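Local coordinates for hypothetical protein (Ruminococcus gnavus, PDB 4GL6) that is of unknown function but belongs to the DUF5037 family, with a four-stranded antiparallel sheet and a four-stranded mixed sheet packed with helices, at residues D127-S132 with K137-A142; R78-Q83 with I105-E110; K82-M87 with D169-Q174; E90-A95 with V144-S149; E157-M162 with E232-A237. All blocks are in the same frame, centred on the assembly; numbering follows the deposited sequence. Where two conformers were deposited one is given.

Contact 1: residues D127-S132 with K137-A142; sequences DLCNQS and KTLGSA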
# COMPACT_ATOMS: atom_id res chain seq x y z
N ASP A 127 10.02 8.97 -12.84
CA ASP A 127 11.24 9.67 -13.27
C ASP A 127 12.29 9.63 -12.15
O ASP A 127 13.45 9.35 -12.40
CB ASP A 127 10.94 11.12 -13.69
CG ASP A 127 12.19 11.99 -13.76
OD1 ASP A 127 13.07 11.70 -14.60
OD2 ASP A 127 12.30 12.95 -12.94
N LEU A 128 11.86 9.93 -10.92
CA LEU A 128 12.75 9.89 -9.77
C LEU A 128 13.30 8.47 -9.54
O LEU A 128 14.50 8.31 -9.31
CB LEU A 128 12.07 10.43 -8.51
CG LEU A 128 12.15 11.94 -8.22
CD1 LEU A 128 11.85 12.86 -9.41
CD2 LEU A 128 11.21 12.20 -7.05
N CYS A 129 12.44 7.47 -9.66
CA CYS A 129 12.85 6.07 -9.43
C CYS A 129 13.79 5.51 -10.48
O CYS A 129 14.76 4.84 -10.12
CB CYS A 129 11.64 5.14 -9.29
SG CYS A 129 10.63 5.45 -7.83
N ASN A 130 13.53 5.82 -11.75
CA ASN A 130 14.28 5.25 -12.87
C ASN A 130 15.51 6.08 -13.31
O ASN A 130 15.47 6.71 -14.37
CB ASN A 130 13.31 5.02 -14.05
CG ASN A 130 12.11 4.15 -13.68
OD1 ASN A 130 12.04 3.54 -12.59
ND2 ASN A 130 11.16 4.06 -14.61
N GLN A 131 16.58 6.09 -12.53
CA GLN A 131 17.79 6.86 -12.91
C GLN A 131 18.68 6.17 -13.97
O GLN A 131 19.18 6.83 -14.88
CB GLN A 131 18.63 7.25 -11.68
CG GLN A 131 17.93 8.19 -10.69
CD GLN A 131 17.65 9.57 -11.28
OE1 GLN A 131 16.50 10.02 -11.34
NE2 GLN A 131 18.70 10.24 -11.76
N SER A 132 18.89 4.86 -13.84
CA SER A 132 19.74 4.10 -14.78
C SER A 132 19.57 2.62 -14.57
O SER A 132 18.88 2.23 -13.62
CB SER A 132 21.24 4.46 -14.63
OG SER A 132 21.76 4.12 -13.36
N LYS A 137 14.98 2.44 -8.14
CA LYS A 137 14.22 2.18 -6.95
C LYS A 137 12.97 1.40 -7.35
O LYS A 137 12.33 1.71 -8.36
CB LYS A 137 13.83 3.49 -6.28
CG LYS A 137 12.84 3.33 -5.12
CD LYS A 137 12.35 4.64 -4.51
CE LYS A 137 11.12 4.43 -3.63
NZ LYS A 137 11.35 3.48 -2.50
N THR A 138 12.64 0.39 -6.55
CA THR A 138 11.42 -0.36 -6.71
C THR A 138 10.28 0.63 -6.44
O THR A 138 10.20 1.20 -5.36
CB THR A 138 11.32 -1.53 -5.70
OG1 THR A 138 12.36 -2.47 -5.97
CG2 THR A 138 10.00 -2.22 -5.84
N LEU A 139 9.41 0.80 -7.43
CA LEU A 139 8.27 1.73 -7.36
C LEU A 139 7.43 1.40 -6.15
O LEU A 139 7.06 2.29 -5.37
CB LEU A 139 7.41 1.63 -8.62
CG LEU A 139 8.07 2.10 -9.92
CD1 LEU A 139 7.10 1.82 -11.06
CD2 LEU A 139 8.48 3.56 -9.91
N GLY A 140 7.15 0.12 -6.00
CA GLY A 140 6.45 -0.38 -4.83
C GLY A 140 5.98 -1.80 -5.02
O GLY A 140 6.36 -2.48 -5.99
N SER A 141 5.14 -2.23 -4.08
CA SER A 141 4.54 -3.54 -4.09
C SER A 141 3.05 -3.39 -3.96
O SER A 141 2.57 -2.42 -3.38
CB SER A 141 5.10 -4.36 -2.94
OG SER A 141 6.50 -4.43 -3.09
N ALA A 142 2.30 -4.32 -4.55
CA ALA A 142 0.84 -4.35 -4.42
C ALA A 142 0.48 -5.66 -3.75
O ALA A 142 0.94 -6.71 -4.22
CB ALA A 142 0.19 -4.25 -5.77
O HOH W 1 11.63 1.25 -11.03
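Cys129 and Lys137 meet at the two ends of a helix-loop-strand connection. It runs from helix 122-129 to strand 140-147 of the mixed sheet. The backbone N of Lys137 donates to Cys129 O at 3.1 Å. The bond is bent, with an N-H...O angle of 138°, and the donor lies 35° out of the carbonyl plane. Beside it sits an apolar contact. Cys129 SG lies anti to its own carbonyl carbon (chi1 -66°). This brings it 3.5 Å from CD2 of Leu139 and 3.8 Å from CD of Lys137. The sulfur therefore meets one branch of the leucine and the aliphatic stem of the lysine. A water adds a polar bridge. It donates to Asn130 OD1 and to Lys137 O, each at 2.8 Å. The other end of the Asn130 amide, ND2, bonds to Gly172 O, so both ends of the amide are engaged and its rotation is probably fixed. Further out, Leu139 also packs on Trp122 and Val126 of the same helix, and its carbonyl oxygen bonds to Tyr125 OH. The Lys137 chain is extended up to its last torsion and bends only there, and its NZ is hydrogen-bonded to Ile106 O.

Contact 2: residues R78-Q83 with I105-E110; sequences RLLAKQ and IIIPEE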
# COMPACT_ATOMS: atom_id res chain seq x y z
N ARG A 78 0.79 8.19 0.28
CA ARG A 78 -0.57 7.62 0.17
C ARG A 78 -1.21 7.90 -1.18
O ARG A 78 -1.85 7.02 -1.75
CB ARG A 78 -1.50 8.13 1.30
CG ARG A 78 -2.99 7.81 1.15
CD ARG A 78 -3.23 6.31 1.02
NE ARG A 78 -4.42 6.00 0.24
CZ ARG A 78 -4.67 4.82 -0.34
NH1 ARG A 78 -3.83 3.80 -0.27
NH2 ARG A 78 -5.79 4.67 -1.03
N LEU A 79 -1.05 9.12 -1.67
CA LEU A 79 -1.58 9.50 -2.97
C LEU A 79 -0.96 8.65 -4.09
O LEU A 79 -1.65 8.30 -5.05
CB LEU A 79 -1.37 10.99 -3.24
CG LEU A 79 -2.07 11.98 -2.32
CD1 LEU A 79 -1.57 13.40 -2.63
CD2 LEU A 79 -3.57 11.87 -2.43
N LEU A 80 0.34 8.32 -3.96
CA LEU A 80 1.02 7.46 -4.93
C LEU A 80 0.44 6.02 -4.83
O LEU A 80 0.14 5.41 -5.85
CB LEU A 80 2.55 7.51 -4.79
CG LEU A 80 3.30 8.77 -5.29
CD1 LEU A 80 4.76 8.75 -4.86
CD2 LEU A 80 3.24 8.95 -6.80
N ALA A 81 0.24 5.52 -3.61
CA ALA A 81 -0.41 4.22 -3.36
C ALA A 81 -1.81 4.17 -3.95
O ALA A 81 -2.16 3.18 -4.58
CB ALA A 81 -0.48 3.87 -1.86
N LYS A 82 -2.59 5.24 -3.77
CA LYS A 82 -3.96 5.33 -4.32
C LYS A 82 -3.96 5.12 -5.85
O LYS A 82 -4.82 4.39 -6.39
CB LYS A 82 -4.62 6.68 -3.94
CG LYS A 82 -6.09 6.88 -4.36
CD LYS A 82 -6.65 8.20 -3.82
CE LYS A 82 -8.04 8.51 -4.36
NZ LYS A 82 -9.02 7.42 -4.10
N GLN A 83 -2.98 5.71 -6.52
CA GLN A 83 -2.83 5.56 -7.97
C GLN A 83 -2.41 4.16 -8.38
O GLN A 83 -2.90 3.64 -9.38
CB GLN A 83 -1.88 6.60 -8.54
CG GLN A 83 -2.53 7.95 -8.65
CD GLN A 83 -1.52 9.04 -8.74
OE1 GLN A 83 -1.18 9.52 -9.83
NE2 GLN A 83 -0.98 9.42 -7.59
N ILE A 105 3.96 1.69 -1.18
CA ILE A 105 4.95 2.61 -1.75
C ILE A 105 5.60 3.35 -0.60
O ILE A 105 4.92 3.94 0.18
CB ILE A 105 4.28 3.59 -2.72
CG1 ILE A 105 3.78 2.83 -3.96
CG2 ILE A 105 5.27 4.68 -3.18
CD1 ILE A 105 2.88 3.62 -4.88
N ILE A 106 6.93 3.29 -0.51
CA ILE A 106 7.72 3.95 0.53
C ILE A 106 8.66 4.99 -0.08
O ILE A 106 9.57 4.64 -0.82
CB ILE A 106 8.57 2.93 1.31
CG1 ILE A 106 7.65 1.93 2.07
CG2 ILE A 106 9.54 3.64 2.26
CD1 ILE A 106 6.80 2.52 3.18
N ILE A 107 8.43 6.26 0.26
CA ILE A 107 9.24 7.39 -0.19
C ILE A 107 10.42 7.53 0.77
O ILE A 107 10.19 7.72 1.96
CB ILE A 107 8.44 8.71 -0.12
CG1 ILE A 107 7.22 8.65 -1.02
CG2 ILE A 107 9.31 9.90 -0.50
CD1 ILE A 107 7.50 8.36 -2.48
N PRO A 108 11.67 7.44 0.27
CA PRO A 108 12.85 7.55 1.15
C PRO A 108 13.12 8.99 1.67
O PRO A 108 12.66 9.97 1.05
CB PRO A 108 13.99 7.06 0.26
CG PRO A 108 13.55 7.38 -1.13
CD PRO A 108 12.06 7.30 -1.15
N GLU A 109 13.87 9.08 2.77
CA GLU A 109 14.21 10.35 3.45
C GLU A 109 14.56 11.46 2.47
O GLU A 109 14.02 12.56 2.56
CB GLU A 109 15.34 10.15 4.46
CG GLU A 109 15.62 11.36 5.35
CD GLU A 109 16.72 11.13 6.39
OE1 GLU A 109 17.68 10.39 6.11
OE2 GLU A 109 16.62 11.73 7.48
N GLU A 110 15.42 11.13 1.49
CA GLU A 110 15.90 12.08 0.46
C GLU A 110 14.78 12.83 -0.26
O GLU A 110 14.95 14.00 -0.56
CB GLU A 110 16.78 11.40 -0.63
CG GLU A 110 18.04 10.66 -0.16
CD GLU A 110 17.82 9.18 0.15
OE1 GLU A 110 17.25 8.47 -0.71
OE2 GLU A 110 18.22 8.71 1.24
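Ala81 and Ile105 mark the closest backbone approach, with their CA atoms 5.8 Å apart, where helix 75-95 passes the irregular chain that leaves strand 99-104. The side chains of Ile105 and Ile107 both project to the helix. Ile105 reaches it with the end of its longer branch. CG1 lies anti to the carbonyl carbon (chi1 -68°), and the chain runs on extended to CD1. This methyl rests on the helix backbone, 3.4 Å from Leu80 O and 3.5 Å from Ala81 N. It also lies 3.9 Å from Leu80 CB, at the root of that side chain. Ile107 meets the outer part of the same leucine. Its CD1 is 3.7 Å from Leu80 CD1, and the two side chains cross at about a right angle. Leu80 is thus touched at its base by one isoleucine and at a terminal methyl by the other. Tyr125 of helix 122-129 packs on all three of these side chains, and Trp122 adds to the cover of Ile105. Polar bonding is kept within the helix or turned to other partners. Gln83 NE2 donates back to Leu79 O at 2.9 Å and also bonds to Ser120 O. Ile107 N is bonded to the Gln77 side chain. Across the two segments the contact is apolar. It depends on the fit of buried methyl groups, which join the helix to the loop beyond the edge strand.

Contact 3: residues K82-M87 with D169-Q174; sequences KQMESM and DKLGGQ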
# COMPACT_ATOMS: atom_id res chain seq x y z
N LYS A 82 -2.59 5.24 -3.77
CA LYS A 82 -3.96 5.33 -4.32
C LYS A 82 -3.96 5.12 -5.85
O LYS A 82 -4.82 4.39 -6.39
CB LYS A 82 -4.62 6.68 -3.94
CG LYS A 82 -6.09 6.88 -4.36
CD LYS A 82 -6.65 8.20 -3.82
CE LYS A 82 -8.04 8.51 -4.36
NZ LYS A 82 -9.02 7.42 -4.10
N GLN A 83 -2.98 5.71 -6.52
CA GLN A 83 -2.83 5.56 -7.97
C GLN A 83 -2.41 4.16 -8.38
O GLN A 83 -2.90 3.64 -9.38
CB GLN A 83 -1.88 6.60 -8.54
CG GLN A 83 -2.53 7.95 -8.65
CD GLN A 83 -1.52 9.04 -8.74
OE1 GLN A 83 -1.18 9.52 -9.83
NE2 GLN A 83 -0.98 9.42 -7.59
N MSE A 84 -1.51 3.56 -7.61
CA MSE A 84 -1.05 2.17 -7.87
C MSE A 84 -2.25 1.20 -7.73
O MSE A 84 -2.48 0.36 -8.60
CB MSE A 84 0.12 1.78 -6.95
CG MSE A 84 0.89 0.56 -7.43
SE MSE A 84 2.03 -0.17 -6.06
CE MSE A 84 2.92 -1.62 -7.01
N GLU A 85 -3.00 1.38 -6.66
CA GLU A 85 -4.23 0.63 -6.40
C GLU A 85 -5.23 0.77 -7.54
O GLU A 85 -5.78 -0.22 -8.02
CB GLU A 85 -4.86 1.11 -5.08
CG GLU A 85 -4.05 0.68 -3.86
CD GLU A 85 -4.41 1.41 -2.58
OE1 GLU A 85 -5.45 2.11 -2.50
OE2 GLU A 85 -3.62 1.28 -1.62
N SER A 86 -5.42 2.00 -7.99
CA SER A 86 -6.37 2.29 -9.06
C SER A 86 -6.02 1.57 -10.37
O SER A 86 -6.88 0.94 -10.99
CB SER A 86 -6.43 3.81 -9.29
OG SER A 86 -7.45 4.12 -10.21
N MSE A 87 -4.75 1.66 -10.77
CA MSE A 87 -4.24 1.01 -11.99
C MSE A 87 -4.33 -0.53 -11.93
O MSE A 87 -4.63 -1.19 -12.94
CB MSE A 87 -2.80 1.47 -12.30
CG MSE A 87 -2.70 2.93 -12.77
SE MSE A 87 -0.81 3.57 -13.00
CE MSE A 87 -0.45 4.29 -11.23
N ASP A 169 2.82 -1.60 -19.04
CA ASP A 169 2.37 -0.36 -19.70
C ASP A 169 1.93 0.77 -18.78
O ASP A 169 2.10 1.94 -19.15
CB ASP A 169 1.22 -0.66 -20.69
CG ASP A 169 1.57 -1.76 -21.70
OD1 ASP A 169 2.74 -1.85 -22.14
OD2 ASP A 169 0.68 -2.58 -22.03
N LYS A 170 1.37 0.44 -17.61
CA LYS A 170 0.80 1.45 -16.70
C LYS A 170 1.77 1.88 -15.59
O LYS A 170 1.95 3.07 -15.38
CB LYS A 170 -0.55 0.99 -16.10
CG LYS A 170 -1.66 0.65 -17.11
CD LYS A 170 -2.21 1.84 -17.90
CE LYS A 170 -3.11 1.37 -19.04
NZ LYS A 170 -3.56 2.47 -19.93
N LEU A 171 2.39 0.93 -14.89
CA LEU A 171 3.31 1.28 -13.78
C LEU A 171 4.64 1.90 -14.21
O LEU A 171 5.10 2.86 -13.57
CB LEU A 171 3.53 0.10 -12.84
CG LEU A 171 2.28 -0.41 -12.13
CD1 LEU A 171 2.72 -1.41 -11.06
CD2 LEU A 171 1.43 0.70 -11.51
N GLY A 172 5.26 1.38 -15.25
CA GLY A 172 6.49 1.98 -15.80
C GLY A 172 7.82 1.87 -15.06
O GLY A 172 8.70 2.72 -15.25
N GLY A 173 7.98 0.84 -14.24
CA GLY A 173 9.26 0.59 -13.57
C GLY A 173 9.32 -0.76 -12.87
O GLY A 173 8.51 -1.65 -13.14
N GLN A 174 10.28 -0.91 -11.97
CA GLN A 174 10.39 -2.14 -11.18
C GLN A 174 9.28 -2.14 -10.11
O GLN A 174 9.17 -1.19 -9.34
CB GLN A 174 11.79 -2.31 -10.57
CG GLN A 174 11.95 -3.61 -9.80
CD GLN A 174 13.36 -4.06 -9.50
OE1 GLN A 174 14.13 -4.45 -10.40
NE2 GLN A 174 13.68 -4.12 -8.20
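Met87 and Leu171 touch beside the indole of Trp122, which packs on Met87 and Gln83 and bonds through NE1 to Leu171 O. Both methionines are present as selenomethionine. The Met87 chain turns at its last torsion (chi3 -90°). Its SE lies 3.9 Å from CD2 of Leu171 and 4.0 Å from CB of Lys170. The same SE is 3.7 Å from the carbonyl O of Lys170, so it borders backbone as well as side chain. Met84 comes to Leu171 from the preceding turn of helix 75-95. Its chain is extended, and its CE ends 4.1 Å from the other leucine branch, CD1. The two side chains cross at about a right angle. Leu171 lies at the C-terminal end of helix 156-171. That helix makes the beta-alpha-beta crossover between the parallel neighbours 140-147 and 175-182 of the mixed sheet. The contact therefore joins the crossover helix to helix 75-95. The crossover helix closes with a wider, pi-type turn at 169-171, and Gly172 then leaves it with positive phi (73°). The onward chain is tied by Gln174, whose NE2 bonds to Thr138 OG1 and whose OE1 bonds to Tyr222 N.

Contact 4: residues E90-A95 with V144-S149; sequences EAISQA and VYIDAS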
# COMPACT_ATOMS: atom_id res chain seq x y z
N GLU A 90 -8.18 -1.70 -12.24
CA GLU A 90 -8.64 -1.81 -13.64
C GLU A 90 -8.59 -3.26 -14.15
O GLU A 90 -9.45 -3.66 -14.92
CB GLU A 90 -7.85 -0.88 -14.56
CG GLU A 90 -8.23 0.58 -14.37
CD GLU A 90 -7.23 1.58 -14.96
OE1 GLU A 90 -6.14 1.19 -15.46
OE2 GLU A 90 -7.56 2.79 -14.93
N ALA A 91 -7.60 -4.04 -13.69
CA ALA A 91 -7.48 -5.47 -14.01
C ALA A 91 -8.24 -6.35 -13.00
O ALA A 91 -9.01 -7.24 -13.41
CB ALA A 91 -6.02 -5.89 -14.07
N ILE A 92 -8.03 -6.10 -11.71
CA ILE A 92 -8.64 -6.90 -10.63
C ILE A 92 -10.17 -6.86 -10.63
O ILE A 92 -10.81 -7.90 -10.41
CB ILE A 92 -8.10 -6.52 -9.22
CG1 ILE A 92 -6.58 -6.81 -9.09
CG2 ILE A 92 -8.84 -7.26 -8.10
CD1 ILE A 92 -6.16 -8.27 -9.17
N SER A 93 -10.75 -5.70 -10.94
CA SER A 93 -12.23 -5.56 -10.97
C SER A 93 -12.91 -6.37 -12.05
O SER A 93 -14.12 -6.61 -11.94
CB SER A 93 -12.63 -4.10 -11.12
OG SER A 93 -12.08 -3.59 -12.32
N GLN A 94 -12.16 -6.74 -13.09
CA GLN A 94 -12.66 -7.59 -14.18
C GLN A 94 -12.48 -9.08 -13.85
O GLN A 94 -13.16 -9.92 -14.43
CB GLN A 94 -11.95 -7.27 -15.50
CG GLN A 94 -12.09 -5.84 -16.01
CD GLN A 94 -11.72 -5.71 -17.48
OE1 GLN A 94 -12.56 -5.89 -18.36
NE2 GLN A 94 -10.46 -5.37 -17.75
N ALA A 95 -11.57 -9.39 -12.91
CA ALA A 95 -11.28 -10.77 -12.47
C ALA A 95 -12.16 -11.28 -11.31
O ALA A 95 -12.48 -12.49 -11.27
CB ALA A 95 -9.82 -10.86 -12.06
N VAL A 144 -2.63 -7.69 -3.13
CA VAL A 144 -4.00 -7.88 -3.55
C VAL A 144 -4.58 -9.11 -2.85
O VAL A 144 -3.99 -10.20 -2.91
CB VAL A 144 -4.10 -8.06 -5.05
CG1 VAL A 144 -5.56 -8.25 -5.46
CG2 VAL A 144 -3.50 -6.85 -5.77
N TYR A 145 -5.74 -8.94 -2.22
CA TYR A 145 -6.47 -9.99 -1.51
C TYR A 145 -7.83 -10.17 -2.20
O TYR A 145 -8.63 -9.25 -2.17
CB TYR A 145 -6.62 -9.58 -0.03
CG TYR A 145 -5.27 -9.44 0.66
CD1 TYR A 145 -4.59 -10.56 1.13
CD2 TYR A 145 -4.66 -8.19 0.77
CE1 TYR A 145 -3.34 -10.44 1.72
CE2 TYR A 145 -3.41 -8.06 1.37
CZ TYR A 145 -2.76 -9.20 1.84
OH TYR A 145 -1.52 -9.10 2.44
N ILE A 146 -8.06 -11.33 -2.84
CA ILE A 146 -9.28 -11.62 -3.60
C ILE A 146 -10.16 -12.65 -2.89
O ILE A 146 -9.65 -13.62 -2.34
CB ILE A 146 -8.95 -12.19 -5.00
CG1 ILE A 146 -8.15 -11.18 -5.83
CG2 ILE A 146 -10.23 -12.54 -5.75
CD1 ILE A 146 -7.70 -11.71 -7.17
N ASP A 147 -11.48 -12.42 -2.93
CA ASP A 147 -12.48 -13.36 -2.42
C ASP A 147 -12.63 -14.32 -3.58
O ASP A 147 -13.24 -13.99 -4.61
CB ASP A 147 -13.80 -12.64 -2.09
CG ASP A 147 -14.87 -13.56 -1.54
OD1 ASP A 147 -14.79 -14.79 -1.71
OD2 ASP A 147 -15.83 -13.01 -0.92
N ALA A 148 -12.04 -15.51 -3.44
CA ALA A 148 -12.02 -16.53 -4.50
C ALA A 148 -13.40 -17.05 -4.87
O ALA A 148 -13.57 -17.54 -5.96
CB ALA A 148 -11.08 -17.67 -4.13
N SER A 149 -14.37 -16.94 -3.97
CA SER A 149 -15.76 -17.33 -4.28
C SER A 149 -16.42 -16.43 -5.33
O SER A 149 -17.33 -16.87 -6.03
CB SER A 149 -16.61 -17.33 -3.00
OG SER A 149 -16.76 -16.03 -2.48
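Asp147 OD1, at the end of the strand whose Val144 and Ile146 pack on Ile92, accepts the backbone N of Ser149 at 3.1 Å. This is an Asx turn, which takes the chain out of strand 140-147 of the mixed sheet. The N-H...O angle is 138°, and the donor comes in on the anti side of OD1, 29° out of the carboxylate plane. The other oxygen, Asp147 OD2, is bonded to His184 ND1, so the carboxylate is held at both oxygens. The contact itself is apolar packing of helix 75-95 on the sheet. Val144 and Ile146, two residues apart on the strand, both direct their side chains to the helix. Tyr145, between them in sequence, turns to the other face of the sheet, where its ring stacks on Tyr180 and meets Phe206 edge-to-face. From the helix, Ile92 alone carries the contact. Tyr99 and Ile101 of the neighbouring strand also touch it, as does Tyr163 of helix 156-171. The side chains of Ile92 and Val144 slide past each other in opposite directions. CG1 of Ile92 lies 4.0 Å from CG1 of Val144, a branch placed anti to the valine N. The terminal CD1 of Ile92 comes to 3.8 Å from that same Val144 methyl and to 4.3 Å from CD1 of Ile146.

Contact 5: residues E157-M162 with E232-A237; sequences EEEYQM and EIFKAA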
# COMPACT_ATOMS: atom_id res chain seq x y z
N GLU A 157 -5.26 -17.27 -18.35
CA GLU A 157 -4.45 -16.60 -19.38
C GLU A 157 -4.88 -15.13 -19.45
O GLU A 157 -4.03 -14.25 -19.39
CB GLU A 157 -4.60 -17.27 -20.77
CG GLU A 157 -3.98 -18.66 -20.97
CD GLU A 157 -4.62 -19.80 -20.16
OE1 GLU A 157 -5.78 -19.69 -19.71
OE2 GLU A 157 -3.93 -20.83 -19.96
N GLU A 158 -6.19 -14.90 -19.57
CA GLU A 158 -6.79 -13.55 -19.61
C GLU A 158 -6.46 -12.74 -18.36
O GLU A 158 -6.16 -11.55 -18.45
CB GLU A 158 -8.32 -13.62 -19.79
CG GLU A 158 -8.80 -14.10 -21.16
CD GLU A 158 -10.30 -14.46 -21.22
OE1 GLU A 158 -10.89 -14.93 -20.23
OE2 GLU A 158 -10.88 -14.30 -22.31
N GLU A 159 -6.49 -13.39 -17.20
CA GLU A 159 -6.22 -12.72 -15.93
C GLU A 159 -4.75 -12.28 -15.86
O GLU A 159 -4.47 -11.12 -15.54
CB GLU A 159 -6.57 -13.66 -14.76
CG GLU A 159 -6.51 -13.01 -13.38
CD GLU A 159 -6.95 -13.92 -12.22
OE1 GLU A 159 -7.52 -15.02 -12.44
OE2 GLU A 159 -6.74 -13.48 -11.06
N TYR A 160 -3.85 -13.21 -16.16
CA TYR A 160 -2.40 -12.98 -16.15
C TYR A 160 -2.01 -11.90 -17.16
O TYR A 160 -1.24 -11.00 -16.82
CB TYR A 160 -1.67 -14.29 -16.46
CG TYR A 160 -0.16 -14.24 -16.44
CD1 TYR A 160 0.56 -14.51 -15.26
CD2 TYR A 160 0.57 -13.95 -17.60
CE1 TYR A 160 1.95 -14.47 -15.24
CE2 TYR A 160 1.97 -13.91 -17.60
CZ TYR A 160 2.65 -14.16 -16.42
OH TYR A 160 4.03 -14.11 -16.44
N GLN A 161 -2.55 -11.98 -18.37
CA GLN A 161 -2.30 -10.97 -19.43
C GLN A 161 -2.65 -9.55 -18.97
O GLN A 161 -1.90 -8.63 -19.24
CB GLN A 161 -3.02 -11.32 -20.75
CG GLN A 161 -2.36 -12.43 -21.57
CD GLN A 161 -3.19 -12.83 -22.77
OE1 GLN A 161 -3.81 -11.98 -23.41
NE2 GLN A 161 -3.19 -14.13 -23.09
N MSE A 162 -3.77 -9.40 -18.27
CA MSE A 162 -4.19 -8.10 -17.73
C MSE A 162 -3.18 -7.56 -16.71
O MSE A 162 -2.90 -6.36 -16.72
CB MSE A 162 -5.59 -8.16 -17.08
CG MSE A 162 -6.75 -8.22 -18.06
SE MSE A 162 -8.49 -8.12 -17.17
CE MSE A 162 -8.27 -9.59 -15.90
N GLU A 232 2.59 -20.40 -16.45
CA GLU A 232 2.51 -21.76 -15.89
C GLU A 232 2.68 -21.74 -14.37
O GLU A 232 1.93 -22.40 -13.66
CB GLU A 232 3.52 -22.69 -16.57
CG GLU A 232 3.29 -22.82 -18.09
CD GLU A 232 4.61 -22.78 -18.87
OE1 GLU A 232 5.45 -23.70 -18.74
OE2 GLU A 232 4.80 -21.81 -19.63
N ILE A 233 3.64 -20.95 -13.90
CA ILE A 233 3.89 -20.74 -12.46
C ILE A 233 2.69 -20.07 -11.78
O ILE A 233 2.38 -20.36 -10.62
CB ILE A 233 5.21 -19.94 -12.24
CG1 ILE A 233 6.43 -20.78 -12.68
CG2 ILE A 233 5.38 -19.51 -10.79
CD1 ILE A 233 7.70 -19.99 -12.92
N PHE A 234 2.03 -19.16 -12.50
CA PHE A 234 0.82 -18.47 -12.02
C PHE A 234 -0.32 -19.45 -11.84
O PHE A 234 -0.95 -19.46 -10.77
CB PHE A 234 0.44 -17.33 -12.98
CG PHE A 234 -0.89 -16.72 -12.70
CD1 PHE A 234 -1.08 -15.92 -11.58
CD2 PHE A 234 -1.96 -16.91 -13.57
CE1 PHE A 234 -2.32 -15.34 -11.31
CE2 PHE A 234 -3.20 -16.34 -13.31
CZ PHE A 234 -3.37 -15.55 -12.18
N LYS A 235 -0.58 -20.28 -12.86
CA LYS A 235 -1.64 -21.30 -12.78
C LYS A 235 -1.42 -22.27 -11.61
O LYS A 235 -2.35 -22.53 -10.85
CB LYS A 235 -1.82 -22.05 -14.12
CG LYS A 235 -2.44 -21.18 -15.20
CD LYS A 235 -3.05 -21.93 -16.38
CE LYS A 235 -2.01 -22.42 -17.37
NZ LYS A 235 -2.65 -22.92 -18.61
N ALA A 236 -0.19 -22.75 -11.45
CA ALA A 236 0.18 -23.65 -10.35
C ALA A 236 -0.01 -22.97 -8.98
O ALA A 236 -0.60 -23.58 -8.08
CB ALA A 236 1.61 -24.17 -10.52
N ALA A 237 0.45 -21.72 -8.86
CA ALA A 237 0.32 -20.94 -7.61
C ALA A 237 -1.14 -20.71 -7.21
O ALA A 237 -1.50 -20.83 -6.03
CB ALA A 237 1.03 -19.61 -7.74
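Two helices pack here: the crossover helix 156-171 and the C-terminal helix 231-239. Over these segments their axes approach to 10.5 Å, and their directions differ by 117°, so they cross steeply. Tyr160 and Phe234 form the buried centre. Both have CG anti to the backbone N (chi1 -177° and 170°), and the two side chains slide past each other in opposite directions. CD1 of Tyr160 lies 3.6 Å from CB of Phe234, and CB of Tyr160 is 3.9 Å from CD2 of Phe234. The rings are oblique, with centroids 5.6 Å apart. Tyr160 OH is bonded to Asp229 O, just before the second helix. The far end of the Phe234 ring points at Glu159, whose CD lies in the ring plane, at the edge, 3.9 Å from CZ. The carboxylate stands nearly upright to the ring. Its OE1 makes a salt bridge to Lys238, and OE2 is hydrogen-bonded to the hydroxyls of Tyr181 and Tyr163, which probably offsets its charge beside the phenyl ring. At the margin, Lys235 NZ makes a salt bridge of 2.8 Å to OE2 of Glu157 and meets that oxygen nearly along its C-O direction. The glutamate chain starts away from the partner helix and bends at chi2 to reach it. A leucine in place of Lys235 would probably leave the Glu157 carboxylate without its countercharge and free to turn. Beyond the pair, Phe216 of edge strand 215-220 meets Phe234 edge-to-face, and Met162 leads on to Ala91 and Gln94 of helix 75-95.

From the N terminus, helix 75-95 opens three contacts in turn. Contacts 2 and 3 begin there and share Lys82 and Gln83; contact 4 begins further along. Contact 2 closes first, in the loop after strand 99-104, so it crosses contact 4. Contact 1 then opens and closes a short loop leading into strand 140-147. That loop lies within the span of contact 4, which ends on the same strand, and contact 3 encloses both. Contact 5 opens on helix 156-171 before contact 3 closes at its end, so these two cross. Contact 5 closes last, at the C-terminal helix. Contact 4 ties helix 75-95 to the mixed sheet; contacts 3 and 5 join helices to one another.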